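Methyltransferase-like protein 5 (Pyrococcus horikoshii, PDB 1WY7) probably acts as an S-adenosylmethionine-dependent methyltransferase, likely on RNA, and binds S-adenosyl-L-homocysteine. Local coordinates at residues 10-15 with 63-68. Residues are numbered along the deposited sequence; the frame is centred on the assembly and turned at random.
Sequences IALSKL and LSYGAL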
loop_
_atom_site.group_PDB
_atom_site.type_symbol
_atom_site.label_atom_id
_atom_site.label_comp_id
_atom_site.label_asym_id
_atom_site.label_seq_id
_atom_site.Cartn_x
_atom_site.Cartn_y
_atom_site.Cartn_z
ATOM N N ILE A 10 -8.190 -9.851 10.573
ATOM C CA ILE A 10 -7.711 -10.496 11.795
ATOM C C ILE A 10 -6.335 -11.112 11.573
ATOM O O ILE A 10 -5.409 -10.933 12.370
ATOM C CB ILE A 10 -8.696 -11.619 12.235
ATOM C CG1 ILE A 10 -9.994 -10.995 12.753
ATOM C CG2 ILE A 10 -8.059 -12.512 13.295
ATOM C CD1 ILE A 10 -11.074 -12.023 13.109
ATOM N N ALA A 11 -6.211 -11.855 10.487
ATOM C CA ALA A 11 -4.946 -12.495 10.169
ATOM C C ALA A 11 -3.845 -11.458 9.910
ATOM O O ALA A 11 -2.687 -11.659 10.304
ATOM C CB ALA A 11 -5.111 -13.406 8.961
ATOM N N LEU A 12 -4.202 -10.352 9.260
ATOM C CA LEU A 12 -3.224 -9.305 8.967
ATOM C C LEU A 12 -2.750 -8.607 10.235
ATOM O O LEU A 12 -1.601 -8.187 10.314
ATOM C CB LEU A 12 -3.805 -8.262 7.993
ATOM C CG LEU A 12 -4.079 -8.771 6.576
ATOM C CD1 LEU A 12 -4.656 -7.667 5.726
ATOM C CD2 LEU A 12 -2.789 -9.316 5.976
ATOM N N SER A 13 -3.631 -8.501 11.229
ATOM C CA SER A 13 -3.293 -7.834 12.486
ATOM C C SER A 13 -2.302 -8.625 13.333
ATOM O O SER A 13 -1.712 -8.088 14.274
ATOM C CB SER A 13 -4.559 -7.584 13.303
ATOM O OG SER A 13 -5.124 -8.812 13.739
ATOM N N LYS A 14 -2.116 -9.895 12.998
ATOM C CA LYS A 14 -1.196 -10.750 13.737
ATOM C C LYS A 14 0.267 -10.609 13.329
ATOM O O LYS A 14 1.150 -11.146 13.997
ATOM C CB LYS A 14 -1.625 -12.208 13.605
ATOM C CG LYS A 14 -2.929 -12.498 14.322
ATOM C CD LYS A 14 -3.407 -13.908 14.062
ATOM C CE LYS A 14 -4.663 -14.196 14.865
ATOM N NZ LYS A 14 -5.139 -15.586 14.629
ATOM N N LEU A 15 0.524 -9.887 12.242
ATOM C CA LEU A 15 1.892 -9.670 11.766
ATOM C C LEU A 15 2.654 -8.726 12.689
ATOM O O LEU A 15 2.062 -7.879 13.354
ATOM C CB LEU A 15 1.888 -9.074 10.352
ATOM C CG LEU A 15 1.343 -9.919 9.192
ATOM C CD1 LEU A 15 1.506 -9.158 7.874
ATOM C CD2 LEU A 15 2.100 -11.235 9.123
ATOM N N LEU A 63 0.306 -5.365 3.404
ATOM C CA LEU A 63 -0.343 -5.450 2.101
ATOM C C LEU A 63 0.223 -6.592 1.265
ATOM O O LEU A 63 -0.515 -7.293 0.569
ATOM C CB LEU A 63 -0.193 -4.128 1.334
ATOM C CG LEU A 63 -0.916 -2.919 1.932
ATOM C CD1 LEU A 63 -0.774 -1.741 0.989
ATOM C CD2 LEU A 63 -2.412 -3.248 2.138
ATOM N N SER A 64 1.536 -6.773 1.344
ATOM C CA SER A 64 2.216 -7.826 0.601
ATOM C C SER A 64 1.732 -9.199 1.044
ATOM O O SER A 64 1.441 -10.066 0.217
ATOM C CB SER A 64 3.723 -7.741 0.842
ATOM O OG SER A 64 4.263 -6.564 0.284
ATOM N N TYR A 65 1.673 -9.386 2.358
ATOM C CA TYR A 65 1.231 -10.652 2.940
ATOM C C TYR A 65 -0.197 -10.975 2.479
ATOM O O TYR A 65 -0.477 -12.094 2.019
ATOM C CB TYR A 65 1.305 -10.562 4.469
ATOM C CG TYR A 65 0.981 -11.845 5.198
ATOM C CD1 TYR A 65 -0.325 -12.144 5.580
ATOM C CD2 TYR A 65 1.984 -12.749 5.524
ATOM C CE1 TYR A 65 -0.622 -13.312 6.274
ATOM C CE2 TYR A 65 1.702 -13.918 6.216
ATOM C CZ TYR A 65 0.397 -14.192 6.590
ATOM O OH TYR A 65 0.111 -15.333 7.301
ATOM N N GLY A 66 -1.085 -9.986 2.586
ATOM C CA GLY A 66 -2.464 -10.162 2.175
ATOM C C GLY A 66 -2.581 -10.550 0.712
ATOM O O GLY A 66 -3.373 -11.435 0.352
ATOM N N ALA A 67 -1.794 -9.892 -0.136
ATOM C CA ALA A 67 -1.811 -10.171 -1.566
ATOM C C ALA A 67 -1.388 -11.611 -1.819
ATOM O O ALA A 67 -2.039 -12.328 -2.585
ATOM C CB ALA A 67 -0.877 -9.213 -2.315
ATOM N N LEU A 68 -0.289 -12.028 -1.191
ATOM C CA LEU A 68 0.201 -13.391 -1.346
ATOM C C LEU A 68 -0.882 -14.342 -0.847
ATOM O O LEU A 68 -1.191 -15.349 -1.481
ATOM C CB LEU A 68 1.474 -13.629 -0.527
ATOM C CG LEU A 68 2.877 -13.353 -1.082
ATOM C CD1 LEU A 68 3.004 -13.832 -2.524
ATOM C CD2 LEU A 68 3.151 -11.897 -0.991
HETATM O O HOH W 1 -1.641 -14.472 9.785
#
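The Y65 ring meets two leucines of 10-15 at different sites: L15 CD2 sits over the centre of one face, and L12 CD2 lies at the edge, near the ring plane. The first is a CH-pi contact, with L15 CD2 4.0 Å from the centroid of the Y65 ring and 13° off its normal. In this Rossmann-like methyltransferase fold, Y65 belongs to helix 62-69, which follows the first strand, 52-56, of the seven-stranded sheet, and helix 6-13 with the turn after it packs against that helix. CD1 of L15 lies where the ring joins its stem, 3.7 Å from Y65 CB and nearly as close to CG. L12 CD2 reaches Y65 CD1 at 3.8 Å and also rests on the bare backbone of G66, 3.9 Å from G66 N. L12 also packs on A35 and L39 of helix 32-44. Two residues before Y65, L63 points away from 10-15 and touches the bound S-adenosyl-L-homocysteine, which places the contact beside that ligand's pocket. Y65 points its CB toward 10-15, and chi1 of -175°, which sets CG opposite the backbone N, carries the ring out under L15 CD2; its hydroxyl bonds to E94. Replacing Y65 by alanine removes the ring, which would probably open a gap beneath L15 CD2 and beside L12 CD2 and cost E94 and the bridging water their phenol partner. That water links the two segments at the ring's far end, donating to A11 O at 3.0 Å and to Y65 OH at 3.2 Å.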